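Local coordinates for protein phosphatase 2C (Toxoplasma gondii, PDB 3D8K) that probably removes phosphate from phosphoserine and phosphothreonine residues of other proteins as a manganese-dependent phosphatase of the PP2C family, at residues N175-L189 with F257-A270. Sequence-based numbering, arbitrary orientation.
Sequences NSRCVLKSGRTAIHL and FFAYPGDDIVAGTA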
loop_
_atom_site.group_PDB
_atom_site.type_symbol
_atom_site.label_atom_id
_atom_site.label_comp_id
_atom_site.label_asym_id
_atom_site.label_seq_id
_atom_site.Cartn_x
_atom_site.Cartn_y
_atom_site.Cartn_z
ATOM N N ASN C 175 31.138 -14.115 -24.435
ATOM C CA ASN C 175 31.271 -13.505 -25.744
ATOM C C ASN C 175 30.096 -12.642 -26.192
ATOM O O ASN C 175 29.995 -12.308 -27.370
ATOM C CB ASN C 175 31.541 -14.589 -26.788
ATOM C CG ASN C 175 30.477 -15.677 -26.794
ATOM O OD1 ASN C 175 29.581 -15.705 -25.943
ATOM N ND2 ASN C 175 30.575 -16.587 -27.754
ATOM N N SER C 176 29.205 -12.277 -25.281
ATOM C CA SER C 176 28.087 -11.428 -25.681
ATOM C C SER C 176 28.594 -10.000 -25.775
ATOM O O SER C 176 29.650 -9.670 -25.225
ATOM C CB SER C 176 26.933 -11.517 -24.682
ATOM O OG SER C 176 26.221 -12.733 -24.844
ATOM N N ARG C 177 27.850 -9.156 -26.484
ATOM C CA ARG C 177 28.253 -7.767 -26.662
ATOM C C ARG C 177 27.153 -6.799 -26.279
ATOM O O ARG C 177 25.967 -7.093 -26.410
ATOM C CB ARG C 177 28.704 -7.541 -28.105
ATOM C CG ARG C 177 29.612 -8.656 -28.588
ATOM C CD ARG C 177 30.349 -8.332 -29.864
ATOM N NE ARG C 177 31.613 -7.643 -29.609
ATOM C CZ ARG C 177 32.670 -7.704 -30.419
ATOM N NH1 ARG C 177 32.611 -8.426 -31.532
ATOM N NH2 ARG C 177 33.785 -7.043 -30.122
ATOM N N CYS C 178 27.567 -5.636 -25.795
ATOM C CA CYS C 178 26.641 -4.615 -25.342
ATOM C C CYS C 178 27.139 -3.239 -25.789
ATOM O O CYS C 178 28.241 -2.835 -25.431
ATOM C CB CYS C 178 26.560 -4.692 -23.823
ATOM S SG CYS C 178 25.451 -3.527 -23.078
ATOM N N VAL C 179 26.338 -2.516 -26.567
ATOM C CA VAL C 179 26.775 -1.206 -27.040
ATOM C C VAL C 179 25.838 -0.053 -26.704
ATOM O O VAL C 179 24.625 -0.232 -26.592
ATOM C CB VAL C 179 27.000 -1.208 -28.564
ATOM C CG1 VAL C 179 27.750 -2.453 -28.965
ATOM C CG2 VAL C 179 25.680 -1.114 -29.287
ATOM N N LEU C 180 26.415 1.133 -26.548
ATOM C CA LEU C 180 25.639 2.323 -26.221
ATOM C C LEU C 180 25.470 3.191 -27.460
ATOM O O LEU C 180 26.452 3.521 -28.129
ATOM C CB LEU C 180 26.347 3.142 -25.136
ATOM C CG LEU C 180 25.532 3.989 -24.141
ATOM C CD1 LEU C 180 26.231 5.321 -23.902
ATOM C CD2 LEU C 180 24.128 4.223 -24.661
ATOM N N LYS C 181 24.230 3.550 -27.773
ATOM C CA LYS C 181 23.965 4.409 -28.924
ATOM C C LYS C 181 23.664 5.808 -28.435
ATOM O O LYS C 181 22.968 5.998 -27.435
ATOM C CB LYS C 181 22.751 3.938 -29.738
ATOM C CG LYS C 181 23.014 2.838 -30.737
ATOM C CD LYS C 181 21.774 2.572 -31.586
ATOM C CE LYS C 181 21.512 3.689 -32.583
ATOM N NZ LYS C 181 22.700 3.977 -33.445
ATOM N N SER C 182 24.179 6.791 -29.156
ATOM C CA SER C 182 23.947 8.182 -28.814
ATOM C C SER C 182 24.027 8.952 -30.120
ATOM O O SER C 182 25.121 9.151 -30.668
ATOM C CB SER C 182 25.011 8.672 -27.830
ATOM O OG SER C 182 24.593 9.851 -27.166
ATOM N N GLY C 183 22.862 9.360 -30.624
ATOM C CA GLY C 183 22.809 10.103 -31.869
ATOM C C GLY C 183 23.240 9.224 -33.025
ATOM O O GLY C 183 22.526 8.297 -33.405
ATOM N N ARG C 184 24.410 9.522 -33.587
ATOM C CA ARG C 184 24.958 8.749 -34.694
ATOM C C ARG C 184 26.185 8.039 -34.177
ATOM O O ARG C 184 27.001 7.526 -34.942
ATOM C CB ARG C 184 25.347 9.661 -35.860
ATOM C CG ARG C 184 24.307 9.746 -36.962
ATOM C CD ARG C 184 23.974 8.358 -37.466
ATOM N NE ARG C 184 23.273 8.349 -38.746
ATOM C CZ ARG C 184 22.233 9.117 -39.054
ATOM N NH1 ARG C 184 21.749 9.993 -38.177
ATOM N NH2 ARG C 184 21.652 8.984 -40.239
ATOM N N THR C 185 26.308 8.012 -32.859
ATOM C CA THR C 185 27.443 7.374 -32.235
ATOM C C THR C 185 27.130 6.001 -31.671
ATOM O O THR C 185 26.038 5.748 -31.164
ATOM C CB THR C 185 28.005 8.250 -31.105
ATOM O OG1 THR C 185 28.326 9.545 -31.628
ATOM C CG2 THR C 185 29.268 7.628 -30.522
ATOM N N ALA C 186 28.114 5.119 -31.780
ATOM C CA ALA C 186 28.034 3.758 -31.273
ATOM C C ALA C 186 29.243 3.580 -30.345
ATOM O O ALA C 186 30.346 4.007 -30.676
ATOM C CB ALA C 186 28.101 2.779 -32.421
ATOM N N ILE C 187 29.041 2.960 -29.187
ATOM C CA ILE C 187 30.134 2.761 -28.242
ATOM C C ILE C 187 30.001 1.469 -27.459
ATOM O O ILE C 187 28.939 1.169 -26.924
ATOM C CB ILE C 187 30.210 3.953 -27.275
ATOM C CG1 ILE C 187 31.465 4.752 -27.567
ATOM C CG2 ILE C 187 30.200 3.501 -25.835
ATOM C CD1 ILE C 187 31.626 5.909 -26.632
ATOM N N HIS C 188 31.086 0.708 -27.391
ATOM C CA HIS C 188 31.090 -0.564 -26.670
ATOM C C HIS C 188 31.137 -0.382 -25.159
ATOM O O HIS C 188 31.734 0.563 -24.643
ATOM C CB HIS C 188 32.272 -1.422 -27.116
ATOM C CG HIS C 188 32.196 -1.851 -28.545
ATOM N ND1 HIS C 188 31.286 -2.786 -28.992
ATOM C CD2 HIS C 188 32.875 -1.437 -29.641
ATOM C CE1 HIS C 188 31.408 -2.926 -30.300
ATOM N NE2 HIS C 188 32.364 -2.116 -30.720
ATOM N N LEU C 189 30.495 -1.304 -24.456
ATOM C CA LEU C 189 30.454 -1.268 -23.009
ATOM C C LEU C 189 31.179 -2.465 -22.425
ATOM O O LEU C 189 31.392 -2.541 -21.212
ATOM C CB LEU C 189 29.000 -1.249 -22.540
ATOM C CG LEU C 189 28.337 0.132 -22.467
ATOM C CD1 LEU C 189 28.956 1.095 -23.488
ATOM C CD2 LEU C 189 26.842 -0.033 -22.676
ATOM N N PHE C 257 29.099 3.324 -17.128
ATOM C CA PHE C 257 28.981 4.440 -18.067
ATOM C C PHE C 257 27.711 5.235 -17.764
ATOM O O PHE C 257 26.797 4.737 -17.118
ATOM C CB PHE C 257 28.821 3.948 -19.510
ATOM C CG PHE C 257 29.988 3.166 -20.056
ATOM C CD1 PHE C 257 30.338 1.925 -19.523
ATOM C CD2 PHE C 257 30.690 3.638 -21.168
ATOM C CE1 PHE C 257 31.355 1.172 -20.085
ATOM C CE2 PHE C 257 31.709 2.883 -21.735
ATOM C CZ PHE C 257 32.040 1.648 -21.192
ATOM N N PHE C 258 27.644 6.470 -18.241
ATOM C CA PHE C 258 26.433 7.259 -18.061
ATOM C C PHE C 258 25.914 7.530 -19.461
ATOM O O PHE C 258 26.680 7.537 -20.417
ATOM C CB PHE C 258 26.705 8.578 -17.343
ATOM C CG PHE C 258 27.522 9.532 -18.132
ATOM C CD1 PHE C 258 28.869 9.295 -18.357
ATOM C CD2 PHE C 258 26.943 10.669 -18.669
ATOM C CE1 PHE C 258 29.630 10.176 -19.109
ATOM C CE2 PHE C 258 27.693 11.561 -19.428
ATOM C CZ PHE C 258 29.046 11.312 -19.648
ATOM N N ALA C 259 24.611 7.726 -19.583
ATOM C CA ALA C 259 23.999 7.987 -20.871
ATOM C C ALA C 259 22.996 9.084 -20.684
ATOM O O ALA C 259 22.324 9.154 -19.663
ATOM C CB ALA C 259 23.302 6.764 -21.382
ATOM N N TYR C 260 22.894 9.940 -21.689
ATOM C CA TYR C 260 21.971 11.057 -21.645
ATOM C C TYR C 260 20.615 10.563 -22.108
ATOM O O TYR C 260 20.537 9.555 -22.806
ATOM C CB TYR C 260 22.480 12.161 -22.577
ATOM C CG TYR C 260 23.758 12.853 -22.126
ATOM C CD1 TYR C 260 23.791 13.581 -20.944
ATOM C CD2 TYR C 260 24.919 12.821 -22.912
ATOM C CE1 TYR C 260 24.941 14.265 -20.546
ATOM C CE2 TYR C 260 26.078 13.505 -22.528
ATOM C CZ TYR C 260 26.082 14.231 -21.338
ATOM O OH TYR C 260 27.213 14.946 -20.937
ATOM N N PRO C 261 19.522 11.229 -21.690
ATOM C CA PRO C 261 18.193 10.790 -22.134
ATOM C C PRO C 261 18.195 10.933 -23.652
ATOM O O PRO C 261 18.775 11.878 -24.191
ATOM C CB PRO C 261 17.263 11.777 -21.455
ATOM C CG PRO C 261 17.947 12.031 -20.179
ATOM C CD PRO C 261 19.400 12.190 -20.585
ATOM N N GLY C 262 17.571 9.991 -24.342
ATOM C CA GLY C 262 17.578 10.043 -25.784
ATOM C C GLY C 262 18.518 8.974 -26.294
ATOM O O GLY C 262 18.456 8.603 -27.464
ATOM N N ASP C 263 19.397 8.478 -25.419
ATOM C CA ASP C 263 20.331 7.415 -25.799
ATOM C C ASP C 263 19.636 6.039 -25.737
ATOM O O ASP C 263 18.567 5.899 -25.134
ATOM C CB ASP C 263 21.573 7.409 -24.889
ATOM C CG ASP C 263 22.490 8.627 -25.106
ATOM O OD1 ASP C 263 22.521 9.177 -26.222
ATOM O OD2 ASP C 263 23.201 9.021 -24.157
ATOM N N ASP C 264 20.243 5.043 -26.383
ATOM C CA ASP C 264 19.726 3.671 -26.432
ATOM C C ASP C 264 20.808 2.666 -26.057
ATOM O O ASP C 264 21.998 2.936 -26.228
ATOM C CB ASP C 264 19.242 3.318 -27.847
ATOM C CG ASP C 264 17.827 3.783 -28.120
ATOM O OD1 ASP C 264 17.565 4.996 -27.971
ATOM O OD2 ASP C 264 16.976 2.942 -28.491
ATOM N N ILE C 265 20.390 1.506 -25.550
ATOM C CA ILE C 265 21.319 0.445 -25.192
ATOM C C ILE C 265 20.991 -0.755 -26.047
ATOM O O ILE C 265 19.839 -1.162 -26.151
ATOM C CB ILE C 265 21.196 0.023 -23.740
ATOM C CG1 ILE C 265 21.550 1.179 -22.836
ATOM C CG2 ILE C 265 22.166 -1.116 -23.447
ATOM C CD1 ILE C 265 21.354 0.851 -21.389
ATOM N N VAL C 266 22.012 -1.328 -26.659
ATOM C CA VAL C 266 21.805 -2.484 -27.507
ATOM C C VAL C 266 22.698 -3.652 -27.125
ATOM O O VAL C 266 23.889 -3.483 -26.868
ATOM C CB VAL C 266 22.028 -2.109 -28.959
ATOM C CG1 VAL C 266 21.995 -3.354 -29.834
ATOM C CG2 VAL C 266 20.951 -1.120 -29.374
ATOM N N ALA C 267 22.106 -4.839 -27.087
ATOM C CA ALA C 267 22.832 -6.041 -26.716
ATOM C C ALA C 267 22.423 -7.222 -27.572
ATOM O O ALA C 267 21.385 -7.207 -28.227
ATOM C CB ALA C 267 22.596 -6.350 -25.253
ATOM N N GLY C 268 23.261 -8.247 -27.578
ATOM C CA GLY C 268 22.959 -9.424 -28.364
ATOM C C GLY C 268 23.923 -10.565 -28.106
ATOM O O GLY C 268 25.075 -10.360 -27.710
ATOM N N THR C 269 23.450 -11.782 -28.327
ATOM C CA THR C 269 24.288 -12.956 -28.145
ATOM C C THR C 269 25.386 -12.929 -29.217
ATOM O O THR C 269 25.283 -12.209 -30.210
ATOM C CB THR C 269 23.450 -14.232 -28.284
ATOM O OG1 THR C 269 22.949 -14.332 -29.620
ATOM C CG2 THR C 269 22.270 -14.182 -27.339
ATOM N N ALA C 270 26.442 -13.704 -29.014
ATOM C CA ALA C 270 27.536 -13.744 -29.977
ATOM C C ALA C 270 27.020 -13.949 -31.394
ATOM O O ALA C 270 27.640 -13.513 -32.355
ATOM C CB ALA C 270 28.499 -14.852 -29.615
#
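Val179 and Val266 form the central hydrogen-bonded pair between antiparallel strands 177-182 and 264-268, each backbone N donating to the other's O (Val179 N to Val266 O 2.7 Å, Val266 N to Val179 O 2.8 Å). Their side chains lie side by side, Val179 CG2 resting 3.8 Å from Val266 CB. Arg177 with Gly268 and Lys181 with Asp264 repeat the two-bond pattern on either side. Beyond them the Ser182 hydroxyl lies against Asp263 OD1, at a separation too short to be reliable, and both side chains bond to Arg126; Asp263 OD2 also accepts from Tyr260 N across its own turn.

On the face shared by Cys178 and Leu180, Leu189 reaches Phe257. Its CB lies 4.2 Å from Phe257 CE1; CG is 4.0 Å from Phe257 CD1 and CE1, and its turn anti to the carbonyl carbon (chi1 -86°) leads the branch out over the ring; CD1 ends over the ring centre as a CH-pi contact, 3.8 Å from the Phe257 centroid and 12° off the normal.

The pairing belongs to the PP2C beta sandwich: strand 264-268 runs between 177-182 and 316-322, helix 279-288 packs on Arg177 and Val179, and Phe257 belongs to strand 253-259 of the second sheet, beside strand 165-173.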